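Local coordinates for uncharacterized protein (Bacteroides uniformis, PDB 4Q53) that is of unknown function but adopts a cystatin-like fold of the NTF2 clan, as a member of the DUF4783 family, at residues A[7-12]-A[60-65]; A[30-35]-A[103-108]; A[55-60]-A[78-83]. All blocks are in the same frame, centred on the assembly; numbering follows the deposited sequence.

All three contacts reach one curved mixed sheet of the cystatin-like fold. Interaction 1 lays helix 6-14 against strand 57-67, interaction 3 pairs the start of that strand with the end of strand 71-80, and interaction 2, whose loop encloses interaction 3, joins strand 28-32 to strand 97-107. Interactions 1 and 3 share Phe60, their centres about 13 Å apart. Interactions 1 and 2, centres about 16 Å apart, meet through Phe12 CZ and Ile103 CG2 at 4.3 Å; interactions 2 and 3, centres about 14 Å apart, through Lys107 CE and Gly83 CA at 4.2 Å. No active site is known; a bound triethylene glycol, probably from the crystallisation liquor, lies about 4 Å from the Arg104 side chain.

Interaction 1. Residues A[7-12]-A[60-65]; sequences GVIGAF and FNVNHQ
Two phenylalanines meet here without either classical ring geometry: the rings of Phe12 and Phe60 lie with centroids 5.3 Å apart and planes at 34°, an oblique pair, while the Phe12 methylene rather than its ring covers the Phe60 face. The setting is the cystatin-like fold, in which helix 6-14 packs on the curved sheet through strand 57-67. The axes of the two segments approach to 8.5 Å, the helix crossing the strand at a slant and in a broadly opposed direction. The evidence for a CH-pi contact is the position of Phe12 CB, 4.0 Å from the centroid of the Phe60 ring and 27° off its normal. With CG anti to the backbone N (chi1 -178°), Phe60 extends its ring toward the helix, where CD2 comes nearest to Phe12 CB. The Phe12 ring continues past this point into the interior; Phe52 of helix 41-54 meets it edge-to-face, and Val87 touches both phenylalanines.

One helical turn earlier, Ile9 bridges the more open part of the contact. Its gamma methyl CG2 lies 4.1 Å from Phe60 CD2, whereas the longer branch, through CG1 to CD1, reaches across Val62, the two side chains crossing at about a right angle. That branch runs outward from the helix, and both of its carbons approach the same Val62 methyl, CG2. Burial falls off in this direction, from the enclosed phenylalanines to the exposed Gln65. Beyond Val62 the strand carries a classic beta bulge, in which Asn63 and His64 both face Ile75 of strand 71-80. Toward the outer limit of the contact, the end methyl of the isoleucine closes on the valine, Ile9 CD1 sitting 3.7 Å from Val62 CG2.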
loop_
_atom_site.group_PDB
_atom_site.type_symbol
_atom_site.label_atom_id
_atom_site.label_comp_id
_atom_site.label_asym_id
_atom_site.label_seq_id
_atom_site.Cartn_x
_atom_site.Cartn_y
_atom_site.Cartn_z
ATOM N N GLY A 7 -4.511 -7.337 -7.021
ATOM C CA GLY A 7 -3.064 -7.477 -7.025
ATOM C C GLY A 7 -2.380 -6.743 -5.874
ATOM O O GLY A 7 -1.402 -7.231 -5.302
ATOM N N VAL A 8 -2.897 -5.570 -5.522
ATOM C CA VAL A 8 -2.333 -4.793 -4.416
ATOM C C VAL A 8 -2.647 -5.493 -3.101
ATOM O O VAL A 8 -1.795 -5.626 -2.234
ATOM C CB VAL A 8 -2.914 -3.366 -4.405
ATOM C CG1 VAL A 8 -2.570 -2.623 -3.124
ATOM C CG2 VAL A 8 -2.411 -2.601 -5.617
ATOM N N ILE A 9 -3.879 -5.947 -2.954
ATOM C CA ILE A 9 -4.262 -6.659 -1.753
ATOM C C ILE A 9 -3.376 -7.895 -1.587
ATOM O O ILE A 9 -2.903 -8.195 -0.486
ATOM C CB ILE A 9 -5.757 -7.028 -1.807
ATOM C CG1 ILE A 9 -6.585 -5.745 -1.742
ATOM C CG2 ILE A 9 -6.138 -7.971 -0.683
ATOM C CD1 ILE A 9 -8.053 -5.953 -2.050
ATOM N N GLY A 10 -3.166 -8.631 -2.674
ATOM C CA GLY A 10 -2.332 -9.817 -2.620
ATOM C C GLY A 10 -0.897 -9.491 -2.242
ATOM O O GLY A 10 -0.262 -10.225 -1.482
ATOM N N ALA A 11 -0.375 -8.396 -2.780
ATOM C CA ALA A 11 0.981 -7.979 -2.464
ATOM C C ALA A 11 1.138 -7.680 -0.982
ATOM O O ALA A 11 2.147 -8.037 -0.374
ATOM C CB ALA A 11 1.367 -6.774 -3.288
ATOM N N PHE A 12 0.153 -7.002 -0.392
ATOM C CA PHE A 12 0.181 -6.760 1.041
ATOM C C PHE A 12 0.036 -8.049 1.835
ATOM O O PHE A 12 0.741 -8.245 2.816
ATOM C CB PHE A 12 -0.887 -5.752 1.459
ATOM C CG PHE A 12 -0.424 -4.324 1.384
ATOM C CD1 PHE A 12 -0.579 -3.602 0.231
ATOM C CD2 PHE A 12 0.185 -3.721 2.473
ATOM C CE1 PHE A 12 -0.139 -2.295 0.152
ATOM C CE2 PHE A 12 0.646 -2.409 2.395
ATOM C CZ PHE A 12 0.475 -1.696 1.241
ATOM N N PHE A 60 -3.577 -9.625 5.796
ATOM C CA PHE A 60 -4.113 -8.327 5.399
ATOM C C PHE A 60 -5.570 -8.548 5.059
ATOM O O PHE A 60 -5.900 -9.375 4.218
ATOM C CB PHE A 60 -3.357 -7.742 4.210
ATOM C CG PHE A 60 -3.845 -6.388 3.790
ATOM C CD1 PHE A 60 -3.877 -5.344 4.689
ATOM C CD2 PHE A 60 -4.276 -6.169 2.501
ATOM C CE1 PHE A 60 -4.329 -4.086 4.310
ATOM C CE2 PHE A 60 -4.722 -4.924 2.120
ATOM C CZ PHE A 60 -4.755 -3.883 3.034
ATOM N N ASN A 61 -6.433 -7.813 5.736
ATOM C CA ASN A 61 -7.861 -7.924 5.520
ATOM C C ASN A 61 -8.458 -6.568 5.239
ATOM O O ASN A 61 -8.351 -5.646 6.055
ATOM C CB ASN A 61 -8.540 -8.549 6.731
ATOM C CG ASN A 61 -8.186 -10.021 6.895
ATOM O OD1 ASN A 61 -8.767 -10.889 6.242
ATOM N ND2 ASN A 61 -7.222 -10.307 7.757
ATOM N N VAL A 62 -9.109 -6.469 4.093
ATOM C CA VAL A 62 -9.747 -5.244 3.647
ATOM C C VAL A 62 -11.137 -5.144 4.257
ATOM O O VAL A 62 -11.843 -6.143 4.360
ATOM C CB VAL A 62 -9.827 -5.223 2.119
ATOM C CG1 VAL A 62 -10.584 -4.012 1.596
ATOM C CG2 VAL A 62 -8.422 -5.260 1.523
ATOM N N ASN A 63 -11.522 -3.931 4.653
ATOM C CA ASN A 63 -12.882 -3.680 5.145
ATOM C C ASN A 63 -13.652 -2.595 4.398
ATOM O O ASN A 63 -14.831 -2.409 4.653
ATOM C CB ASN A 63 -12.874 -3.407 6.655
ATOM C CG ASN A 63 -12.401 -4.604 7.432
ATOM O OD1 ASN A 63 -13.022 -5.656 7.394
ATOM N ND2 ASN A 63 -11.274 -4.462 8.129
ATOM N N HIS A 64 -13.004 -1.893 3.470
ATOM C CA HIS A 64 -13.728 -0.919 2.647
ATOM C C HIS A 64 -12.907 -0.641 1.418
ATOM O O HIS A 64 -11.704 -0.362 1.515
ATOM C CB HIS A 64 -13.903 0.341 3.452
ATOM C CG HIS A 64 -14.927 1.320 2.968
ATOM N ND1 HIS A 64 -15.856 1.113 1.968
ATOM C CD2 HIS A 64 -15.173 2.558 3.447
ATOM C CE1 HIS A 64 -16.601 2.206 1.849
ATOM N NE2 HIS A 64 -16.222 3.085 2.746
ATOM N N GLN A 65 -13.541 -0.702 0.257
ATOM C CA GLN A 65 -12.868 -0.343 -0.978
ATOM C C GLN A 65 -13.876 0.190 -1.975
ATOM O O GLN A 65 -15.072 -0.082 -1.879
ATOM C CB GLN A 65 -12.124 -1.544 -1.553
ATOM C CG GLN A 65 -12.984 -2.751 -1.753
ATOM C CD GLN A 65 -12.180 -3.955 -2.161
ATOM O OE1 GLN A 65 -11.469 -3.928 -3.165
ATOM N NE2 GLN A 65 -12.263 -5.013 -1.373
#

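Interaction 2. Residues A[30-35]-A[103-108]; sequences LIIQNK and IRIDKT
Leu30 lays its CD2 methyl along Ile103, 3.7 Å from Ile103 CB, the two side chains side by side and pointing the same way. They belong to a parallel strand pair in the sheet of the cystatin-like fold, with segment axes 4.7 Å apart and at only 5°. Ile32 and Ile105 continue on the same face, which helix 41-54 covers through Thr47 and Phe51; Ile31 and Arg104 occupy the other, where Arg104 NH1 bonds Asn88 OD1. The register is fixed by Ile31, which donates from N to Ile103 O and accepts at O from Ile105 N, each at 2.9 Å, followed by Gln33 N to Ile105 O.

A type I' turn from Ile32 to Lys35 ends the strand, and a side chain takes over the pairing. Bent at chi2 (-46°), Gln33 folds back across Lys107. Water 2 links the turn backbone to the neighbouring strand, accepting from Asn34 N and donating to Ile105 O and Asp106 OD1. In the modelled conformer, the Gln33 amide oxygen OE1 receives Lys107 N at 2.7 Å, in the carbonyl plane on a lone pair, although the N-H...O angle is only 138°.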
loop_
_atom_site.group_PDB
_atom_site.type_symbol
_atom_site.label_atom_id
_atom_site.label_comp_id
_atom_site.label_asym_id
_atom_site.label_seq_id
_atom_site.Cartn_x
_atom_site.Cartn_y
_atom_site.Cartn_z
ATOM N N LEU A 30 3.993 8.454 0.493
ATOM C CA LEU A 30 3.962 7.481 1.568
ATOM C C LEU A 30 3.871 8.208 2.888
ATOM O O LEU A 30 4.542 9.224 3.084
ATOM C CB LEU A 30 5.226 6.614 1.536
ATOM C CG LEU A 30 5.456 5.872 0.221
ATOM C CD1 LEU A 30 6.825 5.219 0.215
ATOM C CD2 LEU A 30 4.359 4.849 -0.015
ATOM N N ILE A 31 3.024 7.704 3.779
ATOM C CA ILE A 31 2.987 8.224 5.145
ATOM C C ILE A 31 2.992 7.004 6.044
ATOM O O ILE A 31 1.978 6.340 6.189
ATOM C CB ILE A 31 1.763 9.116 5.439
ATOM C CG1 ILE A 31 1.593 10.218 4.399
ATOM C CG2 ILE A 31 1.921 9.759 6.801
ATOM C CD1 ILE A 31 0.695 9.859 3.260
ATOM N N ILE A 32 4.140 6.701 6.638
ATOM C CA ILE A 32 4.337 5.470 7.372
ATOM C C ILE A 32 4.741 5.850 8.765
ATOM O O ILE A 32 5.797 6.441 8.954
ATOM C CB ILE A 32 5.417 4.596 6.721
ATOM C CG1 ILE A 32 5.047 4.286 5.261
ATOM C CG2 ILE A 32 5.614 3.336 7.513
ATOM C CD1 ILE A 32 6.014 3.419 4.540
ATOM N N GLN A 33 3.923 5.523 9.759
ATOM C CA GLN A 33 4.193 5.977 11.126
ATOM C C GLN A 33 4.463 7.478 11.180
ATOM O O GLN A 33 5.400 7.944 11.827
ATOM C CB GLN A 33 5.365 5.211 11.748
ATOM C CG GLN A 33 5.026 3.801 12.166
ATOM C CD GLN A 33 3.719 3.735 12.919
ATOM O OE1 GLN A 33 2.678 3.437 12.333
ATOM N NE2 GLN A 33 3.748 4.058 14.217
ATOM N N ASN A 34 3.632 8.227 10.476
ATOM C CA ASN A 34 3.703 9.684 10.464
ATOM C C ASN A 34 4.939 10.255 9.802
ATOM O O ASN A 34 5.155 11.452 9.871
ATOM C CB ASN A 34 3.517 10.291 11.862
ATOM C CG ASN A 34 2.072 10.262 12.321
ATOM O OD1 ASN A 34 1.147 10.269 11.524
ATOM N ND2 ASN A 34 1.880 10.228 13.614
ATOM N N LYS A 35 5.719 9.416 9.130
ATOM C CA LYS A 35 6.823 9.893 8.304
ATOM C C LYS A 35 6.351 9.978 6.858
ATOM O O LYS A 35 6.011 8.952 6.246
ATOM C CB LYS A 35 8.015 8.942 8.415
ATOM C CG LYS A 35 8.617 8.861 9.815
ATOM C CD LYS A 35 9.333 10.177 10.162
ATOM C CE LYS A 35 10.103 10.121 11.477
ATOM N NZ LYS A 35 10.928 11.354 11.651
ATOM N N ILE A 103 0.014 5.786 -0.083
ATOM C CA ILE A 103 -0.097 4.711 0.895
ATOM C C ILE A 103 0.103 5.323 2.268
ATOM O O ILE A 103 1.135 5.955 2.517
ATOM C CB ILE A 103 0.973 3.614 0.691
ATOM C CG1 ILE A 103 0.892 3.051 -0.733
ATOM C CG2 ILE A 103 0.844 2.531 1.748
ATOM C CD1 ILE A 103 1.931 2.004 -1.052
ATOM N N ARG A 104 -0.862 5.112 3.151
ATOM C CA ARG A 104 -0.757 5.482 4.550
ATOM C C ARG A 104 -0.747 4.206 5.366
ATOM O O ARG A 104 -1.583 3.326 5.157
ATOM C CB ARG A 104 -1.927 6.371 4.973
ATOM C CG ARG A 104 -1.860 6.826 6.417
ATOM C CD ARG A 104 -3.061 7.684 6.861
ATOM N NE ARG A 104 -3.173 7.609 8.320
ATOM C CZ ARG A 104 -4.007 6.807 8.994
ATOM N NH1 ARG A 104 -4.898 6.026 8.373
ATOM N NH2 ARG A 104 -3.963 6.797 10.313
ATOM N N ILE A 105 0.180 4.125 6.313
ATOM C CA ILE A 105 0.299 2.973 7.196
ATOM C C ILE A 105 0.444 3.534 8.606
ATOM O O ILE A 105 1.361 4.306 8.888
ATOM C CB ILE A 105 1.530 2.112 6.842
ATOM C CG1 ILE A 105 1.395 1.573 5.416
ATOM C CG2 ILE A 105 1.701 0.980 7.871
ATOM C CD1 ILE A 105 2.571 0.757 4.936
ATOM N N ASP A 106 -0.472 3.162 9.486
ATOM C CA ASP A 106 -0.478 3.688 10.837
ATOM C C ASP A 106 -0.683 2.600 11.866
ATOM O O ASP A 106 -1.624 1.811 11.776
ATOM C CB ASP A 106 -1.509 4.750 11.031
ATOM C CG ASP A 106 -1.185 5.564 12.255
ATOM O OD1 ASP A 106 -0.196 6.349 12.192
ATOM O OD2 ASP A 106 -1.825 5.358 13.302
ATOM N N LYS A 107 0.223 2.534 12.834
ATOM C CA LYS A 107 0.182 1.477 13.820
ATOM C C LYS A 107 -1.031 1.618 14.701
ATOM O O LYS A 107 -1.352 2.705 15.137
ATOM C CB LYS A 107 1.448 1.504 14.686
ATOM C CG LYS A 107 1.642 0.268 15.547
ATOM C CD LYS A 107 2.950 0.320 16.335
ATOM C CE LYS A 107 3.091 -0.898 17.235
ATOM N NZ LYS A 107 1.970 -1.015 18.224
ATOM N N THR A 108 -1.677 0.492 14.977
ATOM C CA THR A 108 -2.822 0.452 15.854
ATOM C C THR A 108 -2.405 0.696 17.285
ATOM O O THR A 108 -1.233 0.581 17.620
ATOM C CB THR A 108 -3.540 -0.902 15.798
ATOM O OG1 THR A 108 -2.647 -1.905 16.275
ATOM C CG2 THR A 108 -3.991 -1.233 14.380
HETATM O O HOH W 1 0.554 4.626 15.485
HETATM O O HOH W 2 1.176 7.156 9.522
#

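Interaction 3. Residues A[55-60]-A[78-83]; sequences HKVGSF and LMTANG
A classic beta bulge interrupts the antiparallel hairpin of strands 57-67 and 71-80, where Gly58 and Ser59 both face Met79. The register shift of one residue is evident at Met79 O, which takes Gly58 N at 2.8 Å and Ser59 N at 3.2 Å from the same face of its carbonyl plane. Met79 N returns a bond to Ser59 O. In one pair of their alternative conformers, Ser59 OG rests 3.4 Å from CB of Met79, a selenomethionine.

On the opposite, inward face, Leu78 CD1 wedges between Val57 CG1 and Phe60 CB, 3.7 Å from the former. Leu78 reaches there with CG anti to its backbone N (chi1 -172°), and Phe51 of helix 41-54 and Val87 of the neighbouring strand 83-87 also touch it.

Toward the open end, Ala81 N bonds Lys56 O, and Thr80 opens an ST turn. Its OG1 accepts from Asn82 N at 2.9 Å and donates to Gly83 O at 2.7 Å, meeting a lone pair of that oxygen within its carbonyl plane, so two opposite roles fix the hydroxyl. A valine in its place would probably leave Asn82 N and Gly83 O without this shared partner and free the turn to shift.

His55 lies beside that turn, its ring 8° from the plane of the Asn82 amide. CD2 points edge-on to Asn82 O at 3.1 Å. Phe51 stacks on the ring and its carbonyl oxygen takes ND1, while Asn82 ND2 bonds Asn54 O, linking the turn to helix 41-54. The whole is a bulged antiparallel hairpin with an ST turn, set in a cystatin-like sheet wrapped on a helix.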
loop_
_atom_site.group_PDB
_atom_site.type_symbol
_atom_site.label_atom_id
_atom_site.label_comp_id
_atom_site.label_asym_id
_atom_site.label_seq_id
_atom_site.Cartn_x
_atom_site.Cartn_y
_atom_site.Cartn_z
ATOM N N HIS A 55 8.558 -5.832 9.171
ATOM C CA HIS A 55 7.236 -6.169 9.705
ATOM C C HIS A 55 6.693 -7.372 8.933
ATOM O O HIS A 55 5.984 -7.216 7.945
ATOM C CB HIS A 55 6.286 -4.958 9.592
ATOM C CG HIS A 55 6.851 -3.702 10.180
ATOM N ND1 HIS A 55 7.682 -2.858 9.475
ATOM C CD2 HIS A 55 6.765 -3.185 11.428
ATOM C CE1 HIS A 55 8.053 -1.856 10.250
ATOM N NE2 HIS A 55 7.506 -2.026 11.440
ATOM N N LYS A 56 7.035 -8.573 9.395
ATOM C CA LYS A 56 6.689 -9.796 8.676
ATOM C C LYS A 56 5.185 -9.978 8.662
ATOM O O LYS A 56 4.572 -10.184 9.702
ATOM C CB LYS A 56 7.353 -11.005 9.339
ATOM C CG LYS A 56 7.139 -12.318 8.607
ATOM C CD LYS A 56 7.645 -13.502 9.429
ATOM C CE LYS A 56 7.291 -14.822 8.770
ATOM N NZ LYS A 56 7.689 -15.973 9.623
ATOM N N VAL A 57 4.589 -9.921 7.477
ATOM C CA VAL A 57 3.143 -9.924 7.381
ATOM C C VAL A 57 2.535 -11.293 7.681
ATOM O O VAL A 57 2.956 -12.314 7.123
ATOM C CB VAL A 57 2.674 -9.426 6.001
ATOM C CG1 VAL A 57 1.160 -9.561 5.875
ATOM C CG2 VAL A 57 3.109 -7.970 5.790
ATOM N N GLY A 58 1.556 -11.297 8.584
ATOM C CA GLY A 58 0.726 -12.455 8.852
ATOM C C GLY A 58 -0.586 -12.452 8.095
ATOM O O GLY A 58 -1.034 -13.498 7.636
ATOM N N SER A 59 -1.229 -11.293 7.975
ATOM C CA SER A 59 -2.490 -11.205 7.252
ATOM C C SER A 59 -2.747 -9.774 6.824
ATOM O O SER A 59 -2.209 -8.820 7.414
ATOM C CB SER A 59 -3.656 -11.716 8.113
ATOM O OG SER A 59 -3.913 -10.871 9.228
ATOM N N PHE A 60 -3.577 -9.625 5.796
ATOM C CA PHE A 60 -4.113 -8.327 5.399
ATOM C C PHE A 60 -5.570 -8.548 5.059
ATOM O O PHE A 60 -5.900 -9.375 4.218
ATOM C CB PHE A 60 -3.357 -7.742 4.210
ATOM C CG PHE A 60 -3.845 -6.388 3.790
ATOM C CD1 PHE A 60 -3.877 -5.344 4.689
ATOM C CD2 PHE A 60 -4.276 -6.169 2.501
ATOM C CE1 PHE A 60 -4.329 -4.086 4.310
ATOM C CE2 PHE A 60 -4.722 -4.924 2.120
ATOM C CZ PHE A 60 -4.755 -3.883 3.034
ATOM N N LEU A 78 -3.466 -4.618 8.492
ATOM C CA LEU A 78 -2.288 -5.442 8.262
ATOM C C LEU A 78 -1.758 -5.941 9.591
ATOM O O LEU A 78 -1.344 -5.147 10.426
ATOM C CB LEU A 78 -1.219 -4.607 7.552
ATOM C CG LEU A 78 0.026 -5.331 7.051
ATOM C CD1 LEU A 78 -0.310 -6.197 5.844
ATOM C CD2 LEU A 78 1.106 -4.334 6.719
HETATM N N MSE A 79 -1.799 -7.258 9.789
HETATM C CA MSE A 79 -1.260 -7.841 10.999
HETATM C C MSE A 79 0.126 -8.381 10.696
HETATM O O MSE A 79 0.334 -9.065 9.690
HETATM C CB MSE A 79 -2.179 -8.942 11.501
HETATM C CG MSE A 79 -3.523 -8.422 12.004
HETATM SE SE MSE A 79 -4.661 -9.856 12.681
HETATM C CE MSE A 79 -3.430 -10.560 14.009
ATOM N N THR A 80 1.082 -8.022 11.548
ATOM C CA THR A 80 2.470 -8.434 11.330
ATOM C C THR A 80 3.106 -8.919 12.616
ATOM O O THR A 80 2.535 -8.773 13.695
ATOM C CB THR A 80 3.374 -7.311 10.723
ATOM O OG1 THR A 80 3.940 -6.509 11.766
ATOM C CG2 THR A 80 2.616 -6.434 9.729
ATOM N N ALA A 81 4.295 -9.499 12.482
ATOM C CA ALA A 81 5.055 -9.973 13.631
ATOM C C ALA A 81 5.663 -8.815 14.432
ATOM O O ALA A 81 6.237 -9.040 15.496
ATOM C CB ALA A 81 6.151 -10.950 13.172
ATOM N N ASN A 82 5.527 -7.587 13.926
ATOM C CA ASN A 82 6.075 -6.394 14.584
ATOM C C ASN A 82 5.051 -5.246 14.534
ATOM O O ASN A 82 5.324 -4.164 14.027
ATOM C CB ASN A 82 7.404 -6.011 13.915
ATOM C CG ASN A 82 8.131 -4.863 14.612
ATOM O OD1 ASN A 82 7.899 -4.554 15.785
ATOM N ND2 ASN A 82 9.024 -4.216 13.869
ATOM N N GLY A 83 3.861 -5.504 15.060
ATOM C CA GLY A 83 2.793 -4.519 15.071
ATOM C C GLY A 83 1.671 -4.808 14.101
ATOM O O GLY A 83 1.843 -5.530 13.103
#